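Local coordinates for protein N-alpha-acetyltransferase 35, NatC auxiliary subunit (Saccharomyces cerevisiae, PDB 6YGA) that forms the auxiliary subunit of the yeast NatC N-terminal acetyltransferase, which acetylates the N-terminal methionine of the L-A virus Gag protein, at residues B[194-197]-B[198-202]; B[225-228]-B[229-233]; B[615-618]-B[619-623]. One frame throughout, in Å; residues are numbered along the deposited sequence.

How the interactions relate
From the N terminus the three contacts come in series; none nests in or crosses another, and each is local, between adjoining segments of one continuous stretch. Interactions 1 and 2 close no loop: they are turns within helix 193-209 and, at its last turns, helix 215-231, the next along the chain. Their centres lie 11 Å apart, and the two helices pack directly, with Ile-197 CD1 3.3 Å from His-232 NE2 and Leu-200 CB 3.5 Å from Ile-228 CG1. Interaction 3 ties the end of the connection after helix 603-613 to the first turn of helix 619-653. It lies beyond the centre of the chain, its centre about 80 Å from that of interaction 1.

Interaction 1. Residues B[194-197]-B[198-202]; sequences DVVI and NSLTE
Residues 194-202 run as unbroken alpha helix: the amides of Asn-198, Ser-199, Leu-200 and Thr-201 bond the carbonyls of Asp-194, Val-195, Val-196 and Ile-197, four residues back, at 2.8 to 3.0 Å. Thr-201 uses its side chain as well. Its OG1 sits beside its own backbone N (chi1 -71°), which turns the hydroxyl back along the helix to donate to Ile-197 O at 3.1 Å. The hydroxyl comes in 37° out of the carbonyl plane, while the amide of Thr-201 approaches from the other face; two donors thus grip one oxygen, and the hydroxyl bond helps hold the threonine in this rotation. On the buried flank Val-196 and Leu-200 lie alongside each other, one turn apart and pointing the same way, with Val-196 CG1 3.8 Å from Leu-200 CD1. Leu-200 CG also comes within 3.2 Å of Val-196 O. Beyond this pair, Val-196 reaches Tyr-157 of helix 142-167 and Val-231 of helix 215-231, while Leu-200 touches Ser-150 and Ile-227 on the same two helices. The arrangement is that of an amphipathic helix in an all-helical bundle, its i to i+4 apolar pair turned inward and a threonine hydroxyl bonded back to its own helix.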
# COMPACT_ATOMS: atom_id res chain seq x y z
N ASP B 194 14.01 -30.29 -7.68
CA ASP B 194 14.09 -31.73 -7.45
C ASP B 194 15.06 -32.05 -6.32
O ASP B 194 14.79 -32.91 -5.48
CB ASP B 194 14.51 -32.44 -8.73
CG ASP B 194 13.54 -32.19 -9.87
OD1 ASP B 194 12.32 -32.09 -9.62
OD2 ASP B 194 14.00 -32.10 -11.03
N VAL B 195 16.20 -31.35 -6.28
CA VAL B 195 17.19 -31.60 -5.23
C VAL B 195 16.63 -31.21 -3.86
O VAL B 195 16.82 -31.93 -2.87
CB VAL B 195 18.50 -30.85 -5.54
CG1 VAL B 195 19.52 -31.06 -4.43
CG2 VAL B 195 19.06 -31.29 -6.88
N VAL B 196 15.92 -30.08 -3.80
CA VAL B 196 15.39 -29.61 -2.52
C VAL B 196 14.32 -30.57 -1.99
O VAL B 196 14.31 -30.90 -0.80
CB VAL B 196 14.84 -28.18 -2.68
CG1 VAL B 196 14.23 -27.70 -1.38
CG2 VAL B 196 15.95 -27.24 -3.13
N ILE B 197 13.42 -31.03 -2.86
CA ILE B 197 12.37 -31.95 -2.42
C ILE B 197 12.97 -33.29 -2.01
O ILE B 197 12.55 -33.88 -1.01
CB ILE B 197 11.31 -32.12 -3.53
CG1 ILE B 197 10.67 -30.77 -3.85
CG2 ILE B 197 10.24 -33.11 -3.10
CD1 ILE B 197 9.76 -30.82 -5.05
N ASN B 198 13.96 -33.77 -2.76
CA ASN B 198 14.63 -35.02 -2.38
C ASN B 198 15.36 -34.87 -1.05
O ASN B 198 15.32 -35.77 -0.21
CB ASN B 198 15.60 -35.45 -3.48
CG ASN B 198 14.88 -35.94 -4.73
OD1 ASN B 198 13.70 -36.27 -4.70
ND2 ASN B 198 15.61 -35.99 -5.84
N SER B 199 16.02 -33.73 -0.84
CA SER B 199 16.72 -33.49 0.42
C SER B 199 15.74 -33.49 1.59
O SER B 199 16.03 -34.05 2.66
CB SER B 199 17.49 -32.17 0.36
OG SER B 199 18.00 -31.82 1.63
N LEU B 200 14.58 -32.86 1.42
CA LEU B 200 13.57 -32.83 2.48
C LEU B 200 12.95 -34.20 2.68
O LEU B 200 12.62 -34.58 3.82
CB LEU B 200 12.50 -31.79 2.14
CG LEU B 200 12.96 -30.34 2.09
CD1 LEU B 200 12.04 -29.50 1.22
CD2 LEU B 200 13.03 -29.77 3.50
N THR B 201 12.77 -34.97 1.60
CA THR B 201 12.25 -36.32 1.74
C THR B 201 13.24 -37.23 2.47
O THR B 201 12.84 -38.03 3.32
CB THR B 201 11.90 -36.89 0.36
OG1 THR B 201 10.73 -36.24 -0.15
CG2 THR B 201 11.63 -38.39 0.44
N GLU B 202 14.53 -37.10 2.15
CA GLU B 202 15.54 -37.92 2.82
C GLU B 202 15.58 -37.63 4.32
O GLU B 202 15.74 -38.55 5.13
CB GLU B 202 16.91 -37.68 2.19
CG GLU B 202 17.05 -38.23 0.78
CD GLU B 202 18.39 -37.91 0.16
OE1 GLU B 202 19.26 -37.36 0.87
OE2 GLU B 202 18.58 -38.20 -1.04

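Interaction 2. Residues B[225-228]-B[229-233]; sequences KIII and CLVHL
The alpha-helical backbone of 225-228 hands its carbonyls to the following turn, with the amide N of Cys-229, Leu-230 and Val-231 donating to the O of Lys-225, Ile-226 and Ile-227 at 3.0 to 3.1 Å; the bond from His-232 N to Ile-228 O is longer (3.2 Å) and more bent (135° at the hydrogen). The imidazole of His-232 lies alongside Ile-228. Its CD2 edge meets the isoleucine in two places: CD2 is 3.1 Å from Ile-228 O, near the ring plane, and 3.7 Å from Ile-228 CG2, which lies in that plane. Ile-228 holds CG2 anti to its backbone N, which carries the methyl forward to this edge. Across the ring ND1 is hydrogen-bonded to Asp-235 OD2, and the imidazole also stacks on His-246, so its rotation is set from several sides. The helix is a central member of an all-helical bundle, with helices 85-104, 142-167, 193-209 and 245-260 packed around it. Against Leu-97 of helix 85-104, Ile-226 and Leu-230 run side by side, Ile-226 CG2 lying 4.2 Å from Leu-230 CD1. Ile-227 CG2 and Val-231 CG2 are 4.4 Å apart; Ile-227 also meets Cys-151, and Val-231 reaches Tyr-157.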
# COMPACT_ATOMS: atom_id res chain seq x y z
N LYS B 225 7.13 -31.58 6.22
CA LYS B 225 6.16 -31.70 5.13
C LYS B 225 5.61 -30.33 4.74
O LYS B 225 5.30 -30.10 3.56
CB LYS B 225 5.03 -32.64 5.53
CG LYS B 225 5.43 -34.08 5.75
CD LYS B 225 4.22 -34.94 6.06
CE LYS B 225 4.58 -36.41 6.14
NZ LYS B 225 3.39 -37.27 6.41
N ILE B 226 5.47 -29.43 5.71
CA ILE B 226 5.04 -28.06 5.40
C ILE B 226 6.04 -27.39 4.47
O ILE B 226 5.67 -26.76 3.47
CB ILE B 226 4.83 -27.25 6.69
CG1 ILE B 226 3.54 -27.66 7.40
CG2 ILE B 226 4.82 -25.76 6.40
CD1 ILE B 226 3.27 -26.87 8.67
N ILE B 227 7.33 -27.53 4.78
CA ILE B 227 8.37 -26.93 3.94
C ILE B 227 8.31 -27.49 2.53
O ILE B 227 8.47 -26.76 1.55
CB ILE B 227 9.75 -27.13 4.59
CG1 ILE B 227 9.81 -26.42 5.95
CG2 ILE B 227 10.86 -26.61 3.68
CD1 ILE B 227 11.14 -26.53 6.65
N ILE B 228 8.06 -28.80 2.40
CA ILE B 228 7.91 -29.41 1.08
C ILE B 228 6.77 -28.76 0.31
O ILE B 228 6.89 -28.48 -0.89
CB ILE B 228 7.71 -30.93 1.21
CG1 ILE B 228 9.00 -31.60 1.68
CG2 ILE B 228 7.22 -31.54 -0.10
CD1 ILE B 228 8.91 -33.10 1.82
N CYS B 229 5.66 -28.49 0.99
CA CYS B 229 4.53 -27.84 0.33
C CYS B 229 4.88 -26.43 -0.13
O CYS B 229 4.46 -26.00 -1.21
CB CYS B 229 3.32 -27.82 1.26
SG CYS B 229 2.70 -29.46 1.71
N LEU B 230 5.63 -25.69 0.69
CA LEU B 230 6.01 -24.33 0.30
C LEU B 230 6.94 -24.34 -0.90
O LEU B 230 6.88 -23.43 -1.75
CB LEU B 230 6.66 -23.61 1.48
CG LEU B 230 5.80 -23.38 2.73
CD1 LEU B 230 6.65 -22.94 3.91
CD2 LEU B 230 4.71 -22.36 2.44
N VAL B 231 7.81 -25.35 -1.00
CA VAL B 231 8.69 -25.47 -2.16
C VAL B 231 7.88 -25.77 -3.42
O VAL B 231 8.28 -25.38 -4.52
CB VAL B 231 9.75 -26.55 -1.89
CG1 VAL B 231 10.62 -26.77 -3.11
CG2 VAL B 231 10.61 -26.15 -0.69
N HIS B 232 6.74 -26.43 -3.28
CA HIS B 232 5.90 -26.78 -4.41
C HIS B 232 5.04 -25.62 -4.91
O HIS B 232 4.28 -25.81 -5.86
CB HIS B 232 5.00 -27.95 -4.06
CG HIS B 232 5.63 -29.29 -4.29
ND1 HIS B 232 5.74 -29.85 -5.54
CD2 HIS B 232 6.18 -30.18 -3.43
CE1 HIS B 232 6.33 -31.03 -5.44
NE2 HIS B 232 6.61 -31.25 -4.17
N LEU B 233 5.14 -24.44 -4.30
CA LEU B 233 4.28 -23.34 -4.73
C LEU B 233 4.67 -22.82 -6.10
O LEU B 233 3.84 -22.22 -6.79
CB LEU B 233 4.32 -22.20 -3.71
CG LEU B 233 3.51 -22.40 -2.43
CD1 LEU B 233 3.69 -21.22 -1.48
CD2 LEU B 233 2.04 -22.61 -2.77

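Interaction 3. Residues B[615-618]-B[619-623]; sequences IEEK and GAAFD
Phe-622, in the first turn of helix 619-653, packs back against Ile-615 and the carbonyl of Glu-617, joining the link 615-618 to the start of the helix. This is the N-terminal end of helix 619-653, entered through a glycine of positive phi, within the range assigned to TPR-like repeats. In Phe-622, CG lies anti to the backbone N (chi1 175°), and the ring plane is turned across the CA-CB bond. That conformation brings CD2 up against the link. The apolar part of the contact is with Ile-615, whose CG2 lies 3.7 Å from Phe-622 CD2; separately, the polar Glu-617 O comes within 3.4 Å of the same Phe-622 CD2. Both approach obliquely to the ring. Ile-615 and the phenylalanine cross at about a right angle, and the isoleucine presents CB and the CG2 branch, its CB lying 4.1 Å from Phe-622 CE2. Phe-565 meets the same aromatic ring edge to face, while Ile-615 also touches Leu-626 farther along helix 619-653.

On the more exposed flank, Glu-617 CB rests against Ala-621 CB at 3.9 Å. The glutamate chain then bends at its second torsion, leading its carboxylate away to a salt bridge with Lys-625, one helical turn beyond Ala-621. Gly-619 makes the turn into the helix with a phi of 69°. Beside it Lys-618 O accepts two weak bonds, from Ala-621 N and Phe-622 N, each at 3.4 Å, the bond from Phe-622 N being much the straighter at 162°.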
# COMPACT_ATOMS: atom_id res chain seq x y z
N ILE B 615 -34.31 21.14 4.20
CA ILE B 615 -35.60 21.68 4.64
C ILE B 615 -35.33 22.98 5.39
O ILE B 615 -34.82 22.96 6.51
CB ILE B 615 -36.35 20.67 5.52
CG1 ILE B 615 -36.34 19.29 4.88
CG2 ILE B 615 -37.78 21.13 5.75
CD1 ILE B 615 -36.80 18.19 5.81
N GLU B 616 -35.67 24.11 4.77
CA GLU B 616 -35.48 25.40 5.41
C GLU B 616 -36.73 25.88 6.13
O GLU B 616 -36.69 26.92 6.79
CB GLU B 616 -35.05 26.45 4.37
CG GLU B 616 -33.98 27.41 4.88
CD GLU B 616 -32.64 26.72 5.11
OE1 GLU B 616 -32.02 26.28 4.13
OE2 GLU B 616 -32.22 26.62 6.28
N GLU B 617 -37.84 25.15 6.02
CA GLU B 617 -39.06 25.52 6.71
C GLU B 617 -38.92 25.27 8.21
O GLU B 617 -37.93 24.70 8.69
CB GLU B 617 -40.25 24.75 6.14
CG GLU B 617 -40.73 25.23 4.78
CD GLU B 617 -39.81 24.83 3.64
OE1 GLU B 617 -38.95 23.94 3.84
OE2 GLU B 617 -39.94 25.41 2.54
N LYS B 618 -39.93 25.69 8.96
CA LYS B 618 -39.90 25.58 10.40
C LYS B 618 -41.25 25.10 10.91
O LYS B 618 -42.27 25.24 10.24
CB LYS B 618 -39.52 26.92 11.06
CG LYS B 618 -38.14 27.43 10.69
CD LYS B 618 -37.90 28.83 11.22
CE LYS B 618 -36.56 29.38 10.77
NZ LYS B 618 -35.43 28.51 11.21
N GLY B 619 -41.23 24.53 12.11
CA GLY B 619 -42.48 24.19 12.77
C GLY B 619 -43.20 23.04 12.09
O GLY B 619 -42.60 22.04 11.69
N ALA B 620 -44.52 23.20 11.94
CA ALA B 620 -45.33 22.14 11.34
C ALA B 620 -44.94 21.89 9.89
O ALA B 620 -44.96 20.75 9.42
CB ALA B 620 -46.81 22.50 11.45
N ALA B 621 -44.58 22.95 9.16
CA ALA B 621 -44.16 22.78 7.78
C ALA B 621 -42.87 21.98 7.70
O ALA B 621 -42.70 21.13 6.82
CB ALA B 621 -44.00 24.14 7.10
N PHE B 622 -41.94 22.23 8.63
CA PHE B 622 -40.72 21.44 8.71
C PHE B 622 -41.04 19.97 8.97
O PHE B 622 -40.43 19.08 8.38
CB PHE B 622 -39.81 22.00 9.80
CG PHE B 622 -38.57 21.18 10.05
CD1 PHE B 622 -38.58 20.15 10.98
CD2 PHE B 622 -37.40 21.45 9.37
CE1 PHE B 622 -37.45 19.40 11.22
CE2 PHE B 622 -36.26 20.70 9.60
CZ PHE B 622 -36.29 19.67 10.53
N ASP B 623 -42.01 19.70 9.85
CA ASP B 623 -42.31 18.32 10.23
C ASP B 623 -42.85 17.52 9.06
O ASP B 623 -42.54 16.34 8.91
CB ASP B 623 -43.29 18.30 11.40
CG ASP B 623 -42.66 18.74 12.70
OD1 ASP B 623 -41.63 18.15 13.08
OD2 ASP B 623 -43.18 19.69 13.32